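Acetylcholine-binding protein (Bulinus truncatus, PDB 2BJ0) probably binds acetylcholine and related ligands, forming a soluble pentamer that resembles the extracellular ligand-binding domain of nicotinic acetylcholine receptors. Local coordinates at residues D44-V49 with I196-R201; S78-P83 with D100-S105; L50-S55 with L85-A90. All blocks are in the same frame, centred on the assembly; numbering follows the deposited sequence.

Overall arrangement
All three contacts are apolar, and none has a hydrogen bond between its segments; they differ in what backs them. All four touching residues of contact 1 are buried, while contacts 2 and 3 each include one partly exposed residue, Thr82 and Leu85. Contacts 1 and 3 share strand 45-57, whose two halves face different strands of the four-stranded sheet, and they touch where Ile196 CD1 lies 4.1 Å from Leu50 CD1. The centre of contact 3 lies about 3 Å from the centre of the chain, whereas contacts 1 and 2 lie on opposite sides of it, their centres about 28 Å apart. Phenylalanine rings meet aliphatic groups in contacts 1 and 3. In contact 2, a loop instead lays methionine and threonine against valines.

Contact 1: residues D44-V49 with I196-R201; sequences DQVEVV and ITFAFR
Val48 and Phe198 approach from opposite directions, and the valine's CG1 stops 3.9 Å from CZ at the far end of the ring. Val46 reaches both aromatic residues with its two branches. Its CG2 lies 4.0 Å from CZ of Phe200, the side chains sliding past each other in opposite directions, while its CG1 comes to the edge of the Phe198 ring at a looser 4.5 Å from CZ. In both phenylalanines CG lies between the backbone N and the carbonyl carbon (chi1 65° in Phe198), and CZ, the far end, is the atom that meets the valines. The interface lies between two sheets packed face to face, as in an immunoglobulin-like sandwich: the axes of the two strand segments run at 106° and approach no closer than 11.8 Å, a gap bridged by side chains alone. Other residues add to the packing. Phe200 meets Phe170 edge-to-face, and Phe198 rests on Cys135, half of the Cys122-Cys135 disulfide from which Cys-loop receptors take their name. The packing is quite different on the outer surface of strand 196-201, where Thr197, Ala199 and Arg201 are partly exposed and Arg201 forms a salt bridge with Asp171. Glu47, on the reverse of its own strand, is buried but paired by salt bridges with Arg117 and Arg119.

Contact 2: residues S78-P83 with D100-S105; sequences SKMWTP and DRVVVS
Backbone hydrogen bonds tie Val102 to Leu75 and Val104 to Val73, and the sheet thus held presents both valines to Met80, although no polar bond joins the two segments themselves. The terminal methyl of Met80 does most of the touching. Its CE lies 3.5 Å from CG2 of Val104, the two side chains meeting tip to tip, and 3.7 Å from CG2 of Val102. The sulfur takes part as well, with SD 3.8 Å from that same Val102 CG2, so one valine methyl touches both the sulfur and the terminal methyl. A bend at the last torsion (chi3 76°) turns CE aside from the extended part of the chain and lets it reach both valines. Val102 uses its other branch for Thr82: CG1 comes within 4.0 Å of the threonine CG2, the side chains crossing at a slant. The methyl of Thr82 faces the valine because it stands anti to the carbonyl carbon, which leaves OG1 between the backbone N and that carbon (chi1 54°). Tyr61 and Val110 also pack on Met80. On the reverse side of strand 101-105, Arg101 gives a hydrogen bond through NH2 to the backbone O of Asp15 of a neighbouring subunit. Trp81 takes no part in the valine contact and meets Trp56 edge-to-face, while Pro83 N stands over one face of its indole, near the rim. Trp81 and Pro83 belong to the Trp-x-Pro-Asp signature of the Cys-loop ligand-binding domain, here leading from one sheet of the sandwich to the other.

Contact 3: residues L50-S55 with L85-A90; sequences LWTQAS and LSFYNA
With CG anti to the backbone N in Leu50 (chi1 -178°) and anti to the carbonyl carbon in Phe87 (chi1 -62°), these two side chains reach across the gap and slide past each other. The contact falls at the outer part of the ring: Leu50 CD2 is 3.6 Å from CE1 and 3.8 Å from CZ of Phe87, arriving at a slant to the ring plane. Thr52, two residues further along its strand, straddles the interval between the partners. Its CG2 lies 4.0 Å from Leu85 CD1, whereas its hydroxyl OG1 stays 4.3 Å from Phe87 CZ. The two strands belong to the opposed sheets of the immunoglobulin-like sandwich, running roughly antiparallel, at 152°, their segment axes coming no closer than 11.2 Å. Between the sheets, Phe87 is further enclosed by Val118 on one strand and by Ile137 and Val139 on another. From Phe87 to Ala90 the chain reverses in a type I turn, with Ala90 N bonded to Phe87 O at 3.1 Å, and the Asn89 amide binds both Arg136 O and Lys138 N on the adjoining strand. The outer face of strand 50-55 looks to another subunit: Trp51 meets Trp142 of a neighbouring subunit edge-to-face, and Gln53 packs on its Cys186, part of the vicinal disulfide, consistent with the intersubunit ligand site known for this family.

Contact 1: residues D44-V49 with I196-R201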
loop_
_atom_site.group_PDB
_atom_site.type_symbol
_atom_site.label_atom_id
_atom_site.label_comp_id
_atom_site.label_asym_id
_atom_site.label_seq_id
_atom_site.Cartn_x
_atom_site.Cartn_y
_atom_site.Cartn_z
ATOM N N ASP A 44 3.511 -21.349 -16.471
ATOM C CA ASP A 44 4.960 -21.470 -16.291
ATOM C C ASP A 44 5.520 -20.413 -15.342
ATOM O O ASP A 44 6.431 -19.685 -15.706
ATOM C CB ASP A 44 5.662 -21.373 -17.637
ATOM C CG ASP A 44 5.727 -22.703 -18.346
ATOM O OD1 ASP A 44 5.566 -23.757 -17.676
ATOM O OD2 ASP A 44 5.936 -22.787 -19.571
ATOM N N GLN A 45 4.935 -20.328 -14.141
ATOM C CA GLN A 45 5.358 -19.385 -13.124
ATOM C C GLN A 45 5.528 -20.086 -11.786
ATOM O O GLN A 45 4.754 -20.989 -11.430
ATOM C CB GLN A 45 4.349 -18.225 -13.002
ATOM C CG GLN A 45 4.271 -17.400 -14.278
ATOM C CD GLN A 45 3.165 -16.339 -14.245
ATOM O OE1 GLN A 45 2.577 -16.094 -13.198
ATOM N NE2 GLN A 45 2.888 -15.720 -15.405
ATOM N N VAL A 46 6.536 -19.634 -11.042
ATOM C CA VAL A 46 6.952 -20.223 -9.752
ATOM C C VAL A 46 7.068 -19.112 -8.737
ATOM O O VAL A 46 7.529 -18.021 -9.084
ATOM C CB VAL A 46 8.340 -20.924 -9.889
ATOM C CG1 VAL A 46 8.883 -21.323 -8.532
ATOM C CG2 VAL A 46 8.181 -22.172 -10.773
ATOM N N GLU A 47 6.603 -19.367 -7.514
ATOM C CA GLU A 47 6.723 -18.427 -6.394
ATOM C C GLU A 47 7.417 -19.199 -5.301
ATOM O O GLU A 47 7.034 -20.312 -4.980
ATOM C CB GLU A 47 5.348 -17.973 -5.831
ATOM C CG GLU A 47 4.511 -17.042 -6.678
ATOM C CD GLU A 47 3.431 -16.311 -5.855
ATOM O OE1 GLU A 47 3.060 -16.775 -4.747
ATOM O OE2 GLU A 47 2.959 -15.245 -6.311
ATOM N N VAL A 48 8.443 -18.589 -4.735
ATOM C CA VAL A 48 9.225 -19.185 -3.675
ATOM C C VAL A 48 9.197 -18.257 -2.471
ATOM O O VAL A 48 8.954 -17.068 -2.611
ATOM C CB VAL A 48 10.726 -19.389 -4.113
ATOM C CG1 VAL A 48 10.829 -20.311 -5.310
ATOM C CG2 VAL A 48 11.399 -18.072 -4.395
ATOM N N VAL A 49 9.429 -18.818 -1.283
ATOM C CA VAL A 49 9.883 -18.022 -0.141
ATOM C C VAL A 49 11.398 -18.149 0.001
ATOM O O VAL A 49 11.945 -19.256 0.055
ATOM C CB VAL A 49 9.177 -18.430 1.141
ATOM C CG1 VAL A 49 9.706 -17.621 2.348
ATOM C CG2 VAL A 49 7.678 -18.208 0.983
ATOM N N ILE A 196 20.846 -17.848 -8.533
ATOM C CA ILE A 196 20.451 -19.081 -7.882
ATOM C C ILE A 196 19.839 -20.044 -8.891
ATOM O O ILE A 196 18.943 -19.673 -9.631
ATOM C CB ILE A 196 19.459 -18.826 -6.726
ATOM C CG1 ILE A 196 20.062 -17.866 -5.706
ATOM C CG2 ILE A 196 19.102 -20.125 -6.041
ATOM C CD1 ILE A 196 19.019 -17.269 -4.798
ATOM N N THR A 197 20.334 -21.276 -8.913
ATOM C CA THR A 197 19.780 -22.312 -9.759
ATOM C C THR A 197 19.294 -23.449 -8.857
ATOM O O THR A 197 20.027 -23.908 -7.989
ATOM C CB THR A 197 20.858 -22.811 -10.764
ATOM O OG1 THR A 197 21.225 -21.725 -11.634
ATOM C CG2 THR A 197 20.263 -23.818 -11.710
ATOM N N PHE A 198 18.044 -23.859 -9.028
ATOM C CA PHE A 198 17.527 -24.973 -8.278
ATOM C C PHE A 198 16.705 -25.890 -9.167
ATOM O O PHE A 198 16.212 -25.475 -10.225
ATOM C CB PHE A 198 16.787 -24.523 -6.994
ATOM C CG PHE A 198 15.527 -23.729 -7.245
ATOM C CD1 PHE A 198 15.584 -22.356 -7.436
ATOM C CD2 PHE A 198 14.288 -24.364 -7.271
ATOM C CE1 PHE A 198 14.401 -21.629 -7.663
ATOM C CE2 PHE A 198 13.089 -23.633 -7.503
ATOM C CZ PHE A 198 13.165 -22.286 -7.697
ATOM N N ALA A 199 16.635 -27.162 -8.771
ATOM C CA ALA A 199 15.791 -28.133 -9.415
ATOM C C ALA A 199 14.780 -28.628 -8.408
ATOM O O ALA A 199 15.118 -28.882 -7.270
ATOM C CB ALA A 199 16.635 -29.313 -9.926
ATOM N N PHE A 200 13.533 -28.759 -8.831
ATOM C CA PHE A 200 12.485 -29.263 -7.962
ATOM C C PHE A 200 11.464 -30.085 -8.748
ATOM O O PHE A 200 11.348 -29.938 -9.954
ATOM C CB PHE A 200 11.795 -28.089 -7.226
ATOM C CG PHE A 200 10.781 -27.331 -8.060
ATOM C CD1 PHE A 200 11.190 -26.453 -9.052
ATOM C CD2 PHE A 200 9.419 -27.465 -7.806
ATOM C CE1 PHE A 200 10.252 -25.760 -9.806
ATOM C CE2 PHE A 200 8.480 -26.768 -8.541
ATOM C CZ PHE A 200 8.891 -25.921 -9.542
ATOM N N ARG A 201 10.684 -30.910 -8.062
ATOM C CA ARG A 201 9.659 -31.692 -8.731
ATOM C C ARG A 201 8.411 -31.790 -7.845
ATOM O O ARG A 201 8.488 -31.482 -6.675
ATOM C CB ARG A 201 10.215 -33.082 -9.090
ATOM C CG ARG A 201 10.636 -33.903 -7.873
ATOM C CD ARG A 201 10.851 -35.401 -8.125
ATOM N NE ARG A 201 11.217 -36.073 -6.874
ATOM C CZ ARG A 201 12.188 -36.976 -6.764
ATOM N NH1 ARG A 201 12.913 -37.317 -7.826
ATOM N NH2 ARG A 201 12.457 -37.514 -5.584
#

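Contact 2: residues S78-P83 with D100-S105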
loop_
_atom_site.group_PDB
_atom_site.type_symbol
_atom_site.label_atom_id
_atom_site.label_comp_id
_atom_site.label_asym_id
_atom_site.label_seq_id
_atom_site.Cartn_x
_atom_site.Cartn_y
_atom_site.Cartn_z
ATOM N N SER A 78 15.185 2.069 7.384
ATOM C CA SER A 78 15.142 3.458 6.942
ATOM C C SER A 78 16.251 4.331 7.553
ATOM O O SER A 78 16.450 5.455 7.110
ATOM C CB SER A 78 13.794 4.069 7.319
ATOM O OG SER A 78 13.676 4.064 8.728
ATOM N N LYS A 79 16.960 3.834 8.568
ATOM C CA LYS A 79 17.982 4.629 9.270
ATOM C C LYS A 79 19.366 4.629 8.599
ATOM O O LYS A 79 20.225 5.404 8.980
ATOM C CB LYS A 79 18.118 4.177 10.727
ATOM C CG LYS A 79 16.840 4.481 11.536
ATOM C CD LYS A 79 16.523 5.950 11.477
ATOM C CE LYS A 79 15.018 6.193 11.616
ATOM N NZ LYS A 79 14.721 7.636 11.428
ATOM N N MET A 80 19.577 3.776 7.614
ATOM C CA MET A 80 20.881 3.757 6.935
ATOM C C MET A 80 20.760 3.310 5.493
ATOM O O MET A 80 19.712 2.820 5.089
ATOM C CB MET A 80 21.830 2.839 7.689
ATOM C CG MET A 80 21.365 1.418 7.695
ATOM S SD MET A 80 22.676 0.302 8.250
ATOM C CE MET A 80 22.561 0.682 9.997
ATOM N N TRP A 81 21.807 3.517 4.702
ATOM C CA TRP A 81 21.838 2.964 3.371
ATOM C C TRP A 81 21.793 1.448 3.494
ATOM O O TRP A 81 22.469 0.877 4.362
ATOM C CB TRP A 81 23.131 3.379 2.685
ATOM C CG TRP A 81 23.277 2.827 1.311
ATOM C CD1 TRP A 81 22.871 3.411 0.162
ATOM C CD2 TRP A 81 23.878 1.578 0.942
ATOM N NE1 TRP A 81 23.180 2.608 -0.908
ATOM C CE2 TRP A 81 23.786 1.467 -0.450
ATOM C CE3 TRP A 81 24.464 0.515 1.666
ATOM C CZ2 TRP A 81 24.287 0.359 -1.158
ATOM C CZ3 TRP A 81 24.971 -0.588 0.966
ATOM C CH2 TRP A 81 24.875 -0.653 -0.426
ATOM N N THR A 82 21.014 0.809 2.613
ATOM C CA THR A 82 20.992 -0.654 2.468
ATOM C C THR A 82 21.052 -0.972 0.981
ATOM O O THR A 82 20.685 -0.139 0.135
ATOM C CB THR A 82 19.723 -1.313 3.103
ATOM O OG1 THR A 82 18.548 -0.697 2.563
ATOM C CG2 THR A 82 19.648 -1.037 4.621
ATOM N N PRO A 83 21.571 -2.147 0.631
ATOM C CA PRO A 83 21.746 -2.481 -0.795
ATOM C C PRO A 83 20.428 -2.430 -1.566
ATOM O O PRO A 83 19.421 -2.929 -1.083
ATOM C CB PRO A 83 22.271 -3.921 -0.741
ATOM C CG PRO A 83 23.053 -3.962 0.556
ATOM C CD PRO A 83 22.123 -3.199 1.520
ATOM N N ASP A 100 11.396 -5.215 8.879
ATOM C CA ASP A 100 12.431 -4.588 8.047
ATOM C C ASP A 100 13.469 -3.851 8.887
ATOM O O ASP A 100 13.411 -2.630 9.045
ATOM C CB ASP A 100 11.788 -3.653 7.023
ATOM C CG ASP A 100 12.522 -3.639 5.704
ATOM O OD1 ASP A 100 13.440 -4.477 5.504
ATOM O OD2 ASP A 100 12.245 -2.821 4.801
ATOM N N ARG A 101 14.430 -4.613 9.413
ATOM C CA ARG A 101 15.417 -4.105 10.320
ATOM C C ARG A 101 16.778 -4.716 10.005
ATOM O O ARG A 101 16.841 -5.824 9.513
ATOM C CB ARG A 101 15.070 -4.503 11.730
ATOM C CG ARG A 101 13.895 -3.799 12.327
ATOM C CD ARG A 101 13.864 -3.957 13.822
ATOM N NE ARG A 101 13.306 -2.761 14.429
ATOM C CZ ARG A 101 13.920 -1.958 15.275
ATOM N NH1 ARG A 101 15.146 -2.177 15.686
ATOM N NH2 ARG A 101 13.267 -0.917 15.739
ATOM N N VAL A 102 17.845 -3.976 10.286
ATOM C CA VAL A 102 19.227 -4.500 10.169
ATOM C C VAL A 102 19.801 -4.618 11.574
ATOM O O VAL A 102 19.231 -4.049 12.546
ATOM C CB VAL A 102 20.137 -3.589 9.296
ATOM C CG1 VAL A 102 19.548 -3.400 7.889
ATOM C CG2 VAL A 102 20.363 -2.239 9.947
ATOM N N VAL A 103 20.908 -5.349 11.697
ATOM C CA VAL A 103 21.642 -5.473 12.949
ATOM C C VAL A 103 23.081 -5.082 12.723
ATOM O O VAL A 103 23.754 -5.636 11.852
ATOM C CB VAL A 103 21.618 -6.896 13.505
ATOM C CG1 VAL A 103 22.517 -6.986 14.751
ATOM C CG2 VAL A 103 20.170 -7.352 13.809
ATOM N N VAL A 104 23.519 -4.105 13.512
ATOM C CA VAL A 104 24.838 -3.508 13.430
ATOM C C VAL A 104 25.663 -4.054 14.597
ATOM O O VAL A 104 25.212 -4.025 15.740
ATOM C CB VAL A 104 24.749 -1.967 13.553
ATOM C CG1 VAL A 104 26.080 -1.336 13.359
ATOM C CG2 VAL A 104 23.752 -1.407 12.565
ATOM N N SER A 105 26.849 -4.570 14.277
ATOM C CA SER A 105 27.788 -5.122 15.254
ATOM C C SER A 105 28.757 -4.066 15.730
ATOM O O SER A 105 28.880 -3.022 15.095
ATOM C CB SER A 105 28.583 -6.250 14.615
ATOM O OG SER A 105 27.712 -7.308 14.262
#

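Contact 3: residues L50-S55 with L85-A90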
loop_
_atom_site.group_PDB
_atom_site.type_symbol
_atom_site.label_atom_id
_atom_site.label_comp_id
_atom_site.label_asym_id
_atom_site.label_seq_id
_atom_site.Cartn_x
_atom_site.Cartn_y
_atom_site.Cartn_z
ATOM N N LEU A 50 12.053 -16.999 0.098
ATOM C CA LEU A 50 13.504 -16.903 0.043
ATOM C C LEU A 50 13.974 -15.922 1.117
ATOM O O LEU A 50 13.475 -14.781 1.187
ATOM C CB LEU A 50 13.893 -16.397 -1.351
ATOM C CG LEU A 50 15.369 -16.228 -1.738
ATOM C CD1 LEU A 50 16.065 -17.603 -1.920
ATOM C CD2 LEU A 50 15.517 -15.382 -3.001
ATOM N N TRP A 51 14.897 -16.352 1.983
ATOM C CA TRP A 51 15.653 -15.394 2.786
ATOM C C TRP A 51 16.915 -15.030 2.042
ATOM O O TRP A 51 17.594 -15.921 1.540
ATOM C CB TRP A 51 16.068 -15.996 4.123
ATOM C CG TRP A 51 14.972 -16.497 4.985
ATOM C CD1 TRP A 51 13.600 -16.418 4.761
ATOM C CD2 TRP A 51 15.130 -17.141 6.251
ATOM N NE1 TRP A 51 12.922 -16.970 5.828
ATOM C CE2 TRP A 51 13.829 -17.419 6.754
ATOM C CE3 TRP A 51 16.244 -17.519 7.024
ATOM C CZ2 TRP A 51 13.621 -18.064 7.971
ATOM C CZ3 TRP A 51 16.024 -18.158 8.254
ATOM C CH2 TRP A 51 14.727 -18.411 8.706
ATOM N N THR A 52 17.203 -13.731 1.966
ATOM C CA THR A 52 18.431 -13.178 1.415
ATOM C C THR A 52 19.223 -12.722 2.604
ATOM O O THR A 52 18.731 -11.923 3.374
ATOM C CB THR A 52 18.152 -11.949 0.516
ATOM O OG1 THR A 52 17.580 -12.388 -0.717
ATOM C CG2 THR A 52 19.478 -11.287 0.037
ATOM N N GLN A 53 20.438 -13.237 2.775
ATOM C CA GLN A 53 21.244 -12.851 3.913
ATOM C C GLN A 53 22.333 -11.955 3.407
ATOM O O GLN A 53 23.288 -12.443 2.817
ATOM C CB GLN A 53 21.848 -14.086 4.611
ATOM C CG GLN A 53 20.854 -15.205 4.877
ATOM C CD GLN A 53 21.456 -16.441 5.556
ATOM O OE1 GLN A 53 20.729 -17.202 6.179
ATOM N NE2 GLN A 53 22.774 -16.636 5.437
ATOM N N ALA A 54 22.183 -10.645 3.605
ATOM C CA ALA A 54 23.117 -9.684 3.057
ATOM C C ALA A 54 23.973 -9.073 4.155
ATOM O O ALA A 54 23.443 -8.609 5.172
ATOM C CB ALA A 54 22.372 -8.573 2.313
ATOM N N SER A 55 25.292 -9.046 3.962
ATOM C CA SER A 55 26.121 -8.316 4.906
ATOM C C SER A 55 27.156 -7.429 4.263
ATOM O O SER A 55 27.623 -7.688 3.148
ATOM C CB SER A 55 26.720 -9.215 5.990
ATOM O OG SER A 55 27.188 -10.426 5.459
ATOM N N LEU A 85 19.176 -4.304 -3.802
ATOM C CA LEU A 85 19.071 -5.588 -4.502
ATOM C C LEU A 85 17.723 -5.735 -5.178
ATOM O O LEU A 85 16.682 -5.479 -4.564
ATOM C CB LEU A 85 19.261 -6.760 -3.544
ATOM C CG LEU A 85 20.611 -6.820 -2.840
ATOM C CD1 LEU A 85 20.477 -7.843 -1.756
ATOM C CD2 LEU A 85 21.735 -7.160 -3.831
ATOM N N SER A 86 17.750 -6.092 -6.451
ATOM C CA SER A 86 16.541 -6.404 -7.170
ATOM C C SER A 86 16.680 -7.802 -7.715
ATOM O O SER A 86 17.812 -8.286 -7.993
ATOM C CB SER A 86 16.288 -5.408 -8.321
ATOM O OG SER A 86 16.100 -4.071 -7.845
ATOM N N PHE A 87 15.544 -8.454 -7.874
ATOM C CA PHE A 87 15.477 -9.700 -8.623
ATOM C C PHE A 87 15.256 -9.344 -10.078
ATOM O O PHE A 87 14.147 -8.933 -10.466
ATOM C CB PHE A 87 14.350 -10.573 -8.117
ATOM C CG PHE A 87 14.513 -10.986 -6.679
ATOM C CD1 PHE A 87 15.314 -12.062 -6.341
ATOM C CD2 PHE A 87 13.839 -10.309 -5.662
ATOM C CE1 PHE A 87 15.477 -12.450 -5.013
ATOM C CE2 PHE A 87 14.008 -10.698 -4.322
ATOM C CZ PHE A 87 14.825 -11.774 -4.006
ATOM N N TYR A 88 16.301 -9.516 -10.882
ATOM C CA TYR A 88 16.305 -9.119 -12.281
ATOM C C TYR A 88 15.242 -9.829 -13.115
ATOM O O TYR A 88 14.777 -9.275 -14.123
ATOM C CB TYR A 88 17.700 -9.345 -12.870
ATOM C CG TYR A 88 18.609 -8.144 -12.703
ATOM C CD1 TYR A 88 19.053 -7.731 -11.436
ATOM C CD2 TYR A 88 18.976 -7.379 -13.819
ATOM C CE1 TYR A 88 19.875 -6.599 -11.291
ATOM C CE2 TYR A 88 19.789 -6.254 -13.699
ATOM C CZ TYR A 88 20.241 -5.867 -12.444
ATOM O OH TYR A 88 21.037 -4.724 -12.374
ATOM N N ASN A 89 14.869 -11.045 -12.720
ATOM C CA ASN A 89 13.880 -11.794 -13.479
ATOM C C ASN A 89 12.531 -11.893 -12.757
ATOM O O ASN A 89 11.743 -12.770 -13.035
ATOM C CB ASN A 89 14.396 -13.184 -13.887
ATOM C CG ASN A 89 14.734 -14.094 -12.707
ATOM O OD1 ASN A 89 15.250 -13.675 -11.660
ATOM N ND2 ASN A 89 14.469 -15.380 -12.898
ATOM N N ALA A 90 12.291 -11.004 -11.812
ATOM C CA ALA A 90 11.036 -11.049 -11.068
ATOM C C ALA A 90 9.921 -10.559 -11.969
ATOM O O ALA A 90 10.134 -9.699 -12.839
ATOM C CB ALA A 90 11.110 -10.196 -9.823
#